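Local coordinates for putative transcriptional regulator (Methanosarcina mazei, PDB 3R0A), which is of unknown function but probably binds DNA as a transcriptional regulator through a winged helix-turn-helix domain, at residues K69-R74 and Y88-K93. Numbering follows the deposited sequence.
Sequences KEILQR and YKIYSK
Gln-73 and Lys-89 form a hydrogen-bonded antiparallel pair: Gln-73 N meets Lys-89 O at 2.8 Å, and Lys-89 N returns to Gln-73 O. Beyond the paired residues one more backbone bond forms, Tyr-91 N to Ile-71 O (3.2 Å). The Tyr-91 ring turns back along residues 70-73. Gln-73 CB sits over one ring face in a CH-pi contact, 4.1 Å from the centroid, and the Gln-73 side-chain amide is nearly parallel to the ring (planes 19° apart), though the two side chains cross at about a right angle; Glu-70 O meets the ring edge at CD2 (3.2 Å). Gln-73 CB would probably lose its aromatic cover, and a gap open beside the Glu-70 carbonyl, with an alanine in place of Tyr-91. Arg-74 sends CG anti to its own N (chi1 -174°), which lays its methylenes alongside the Tyr-88 ring, CG 3.4 Å from CE1; one water joins Arg-74 NH1 to Tyr-88 OH. Leu-72 wedges between Tyr-88 CB and Ile-90. A Schellman motif at Glu-70 ends helix 56-68, and Ser-92 N-caps helix 93-119. The hairpin 72-78/84-90, consistent with a winged-helix wing, packs Leu-72 and Tyr-88 against Phe-35 of helix 26-37 and Val-63 of helix 56-68, while Ile-90 and Tyr-91 reach Ile-96 of helix 93-119.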
ATOM      1  N   LYS B  69      10.846  17.337   9.500  1.00 46.15           N
ATOM      2  CA  LYS B  69       9.732  16.614   8.910  1.00 45.18           C
ATOM      3  C   LYS B  69       8.383  17.182   9.323  1.00 45.29           C
ATOM      4  O   LYS B  69       7.347  16.626   8.966  1.00 45.23           O
ATOM      5  CB  LYS B  69       9.823  15.129   9.246  1.00 45.21           C
ATOM      6  CG  LYS B  69      10.932  14.439   8.466  1.00 44.30           C
ATOM      7  CD  LYS B  69      10.889  12.956   8.590  1.00 41.04           C
ATOM      8  CE  LYS B  69      12.067  12.318   7.856  1.00 38.46           C
ATOM      9  NZ  LYS B  69      11.764  12.131   6.391  1.00 41.44           N
ATOM     10  N   GLU B  70       8.414  18.292  10.069  1.00 44.25           N
ATOM     11  CA  GLU B  70       7.220  19.029  10.529  1.00 43.58           C
ATOM     12  C   GLU B  70       6.369  18.269  11.535  1.00 42.34           C
ATOM     13  O   GLU B  70       5.171  18.522  11.673  1.00 40.98           O
ATOM     14  CB  GLU B  70       6.346  19.542   9.381  1.00 43.91           C
ATOM     15  CG  GLU B  70       7.091  19.850   8.082  1.00 49.02           C
ATOM     16  CD  GLU B  70       7.509  21.292   7.903  1.00 54.72           C
ATOM     17  OE1 GLU B  70       7.469  22.073   8.886  1.00 56.25           O
ATOM     18  OE2 GLU B  70       7.896  21.634   6.747  1.00 59.28           O
ATOM     19  N   ILE B  71       6.990  17.338  12.247  1.00 41.71           N
ATOM     20  CA  ILE B  71       6.301  16.633  13.337  1.00 40.98           C
ATOM     21  C   ILE B  71       6.358  17.467  14.639  1.00 41.55           C
ATOM     22  O   ILE B  71       5.544  17.274  15.555  1.00 42.02           O
ATOM     23  CB  ILE B  71       6.959  15.283  13.633  1.00 40.55           C
ATOM     24  CG1 ILE B  71       6.960  14.362  12.399  1.00 39.65           C
ATOM     25  CG2 ILE B  71       6.368  14.663  14.934  1.00 38.67           C
ATOM     26  CD1 ILE B  71       5.674  14.353  11.528  1.00 39.45           C
ATOM     27  N   LEU B  72       7.318  18.390  14.710  1.00 40.49           N
ATOM     28  CA  LEU B  72       7.640  19.057  15.959  1.00 39.98           C
ATOM     29  C   LEU B  72       7.634  20.553  15.692  1.00 39.97           C
ATOM     30  O   LEU B  72       8.148  21.003  14.680  1.00 39.94           O
ATOM     31  CB  LEU B  72       9.028  18.615  16.404  1.00 39.04           C
ATOM     32  CG  LEU B  72       9.316  18.007  17.757  1.00 39.88           C
ATOM     33  CD1 LEU B  72       8.325  16.894  18.263  1.00 39.88           C
ATOM     34  CD2 LEU B  72      10.744  17.488  17.745  1.00 38.86           C
ATOM     35  N   GLN B  73       6.995  21.301  16.580  1.00 40.54           N
ATOM     36  CA  GLN B  73       7.107  22.750  16.639  1.00 41.25           C
ATOM     37  C   GLN B  73       8.345  23.112  17.463  1.00 41.05           C
ATOM     38  O   GLN B  73       8.643  22.445  18.460  1.00 40.43           O
ATOM     39  CB  GLN B  73       5.846  23.321  17.319  1.00 41.32           C
ATOM     40  CG  GLN B  73       5.787  24.846  17.429  1.00 41.72           C
ATOM     41  CD  GLN B  73       4.404  25.371  17.857  1.00 42.72           C
ATOM     42  OE1 GLN B  73       3.468  24.601  18.104  1.00 43.28           O
ATOM     43  NE2 GLN B  73       4.282  26.689  17.942  1.00 42.94           N
ATOM     44  N   ARG B  74       9.037  24.175  17.065  1.00 41.31           N
ATOM     45  CA  ARG B  74      10.233  24.611  17.789  1.00 41.99           C
ATOM     46  C   ARG B  74      10.156  26.067  18.248  1.00 42.18           C
ATOM     47  O   ARG B  74       9.966  26.963  17.449  1.00 41.88           O
ATOM     48  CB  ARG B  74      11.513  24.395  16.936  1.00 41.61           C
ATOM     49  CG  ARG B  74      12.832  24.691  17.690  1.00 40.41           C
ATOM     50  CD  ARG B  74      14.047  24.660  16.766  1.00 37.13           C
ATOM     51  NE  ARG B  74      14.067  25.796  15.854  1.00 35.75           N
ATOM     52  CZ  ARG B  74      14.843  25.884  14.780  1.00 39.65           C
ATOM     53  NH1 ARG B  74      15.694  24.900  14.476  1.00 42.41           N
ATOM     54  NH2 ARG B  74      14.779  26.953  14.000  1.00 38.39           N
ATOM     55  N   TYR B  88      10.880  22.238  22.052  1.00 40.16           N
ATOM     56  CA  TYR B  88       9.999  21.621  21.045  1.00 40.92           C
ATOM     57  C   TYR B  88       8.666  21.184  21.596  1.00 41.56           C
ATOM     58  O   TYR B  88       8.577  20.721  22.729  1.00 42.06           O
ATOM     59  CB  TYR B  88      10.692  20.417  20.402  1.00 40.57           C
ATOM     60  CG  TYR B  88      12.051  20.755  19.858  1.00 40.44           C
ATOM     61  CD1 TYR B  88      12.207  21.101  18.516  1.00 39.20           C
ATOM     62  CD2 TYR B  88      13.191  20.750  20.688  1.00 39.23           C
ATOM     63  CE1 TYR B  88      13.445  21.407  18.003  1.00 39.98           C
ATOM     64  CE2 TYR B  88      14.436  21.084  20.182  1.00 39.05           C
ATOM     65  CZ  TYR B  88      14.548  21.408  18.836  1.00 38.01           C
ATOM     66  OH  TYR B  88      15.757  21.727  18.282  1.00 39.38           O
ATOM     67  N   LYS B  89       7.620  21.351  20.799  1.00 42.69           N
ATOM     68  CA  LYS B  89       6.288  20.833  21.179  1.00 44.32           C
ATOM     69  C   LYS B  89       5.677  20.050  20.006  1.00 44.19           C
ATOM     70  O   LYS B  89       5.671  20.504  18.869  1.00 42.33           O
ATOM     71  CB  LYS B  89       5.361  21.951  21.706  1.00 44.13           C
ATOM     72  CG  LYS B  89       4.060  21.480  22.380  1.00 46.66           C
ATOM     73  CD  LYS B  89       2.802  21.785  21.548  1.00 50.12           C
ATOM     74  CE  LYS B  89       2.208  23.155  21.873  1.00 50.27           C
ATOM     75  NZ  LYS B  89       1.074  23.002  22.832  1.00 51.88           N
ATOM     76  N   ILE B  90       5.207  18.842  20.290  1.00 45.97           N
ATOM     77  CA  ILE B  90       4.662  17.998  19.223  1.00 47.31           C
ATOM     78  C   ILE B  90       3.393  18.648  18.664  1.00 48.31           C
ATOM     79  O   ILE B  90       2.585  19.149  19.426  1.00 48.76           O
ATOM     80  CB  ILE B  90       4.455  16.529  19.686  1.00 47.38           C
ATOM     81  CG1 ILE B  90       4.270  15.608  18.470  1.00 46.69           C
ATOM     82  CG2 ILE B  90       3.327  16.401  20.784  1.00 46.76           C
ATOM     83  CD1 ILE B  90       4.931  14.275  18.627  1.00 46.65           C
ATOM     84  N   TYR B  91       3.263  18.711  17.340  1.00 49.63           N
ATOM     85  CA  TYR B  91       2.008  19.148  16.730  1.00 51.42           C
ATOM     86  C   TYR B  91       0.830  18.211  17.047  1.00 52.57           C
ATOM     87  O   TYR B  91       1.021  17.103  17.533  1.00 51.81           O
ATOM     88  CB  TYR B  91       2.167  19.268  15.222  1.00 51.51           C
ATOM     89  CG  TYR B  91       2.899  20.507  14.752  1.00 51.45           C
ATOM     90  CD1 TYR B  91       2.458  21.785  15.093  1.00 50.18           C
ATOM     91  CD2 TYR B  91       4.023  20.392  13.935  1.00 51.43           C
ATOM     92  CE1 TYR B  91       3.135  22.908  14.635  1.00 51.57           C
ATOM     93  CE2 TYR B  91       4.704  21.498  13.475  1.00 49.88           C
ATOM     94  CZ  TYR B  91       4.261  22.753  13.824  1.00 52.13           C
ATOM     95  OH  TYR B  91       4.954  23.851  13.361  1.00 53.12           O
ATOM     96  N   SER B  92      -0.391  18.681  16.794  1.00 55.19           N
ATOM     97  CA  SER B  92      -1.614  17.884  17.015  1.00 57.16           C
ATOM     98  C   SER B  92      -1.569  16.520  16.316  1.00 58.37           C
ATOM     99  O   SER B  92      -0.880  16.337  15.300  1.00 58.24           O
ATOM    100  CB  SER B  92      -2.829  18.644  16.503  1.00 57.23           C
ATOM    101  OG  SER B  92      -2.676  18.894  15.111  1.00 59.35           O
ATOM    102  N   LYS B  93      -2.324  15.572  16.864  1.00 59.69           N
ATOM    103  CA  LYS B  93      -2.457  14.227  16.298  1.00 60.58           C
ATOM    104  C   LYS B  93      -2.943  14.247  14.825  1.00 60.70           C
ATOM    105  O   LYS B  93      -3.011  13.201  14.160  1.00 61.16           O
ATOM    106  CB  LYS B  93      -3.410  13.399  17.175  1.00 60.89           C
ATOM    107  CG  LYS B  93      -2.978  13.241  18.658  1.00 62.94           C
ATOM    108  CD  LYS B  93      -3.343  14.471  19.526  1.00 64.75           C
ATOM    109  CE  LYS B  93      -2.998  14.261  21.005  1.00 67.19           C
ATOM    110  NZ  LYS B  93      -4.099  13.553  21.770  1.00 67.30           N
TER
HETATM  111  O   HOH W   1      16.248  22.398  15.759  1.00 47.54           O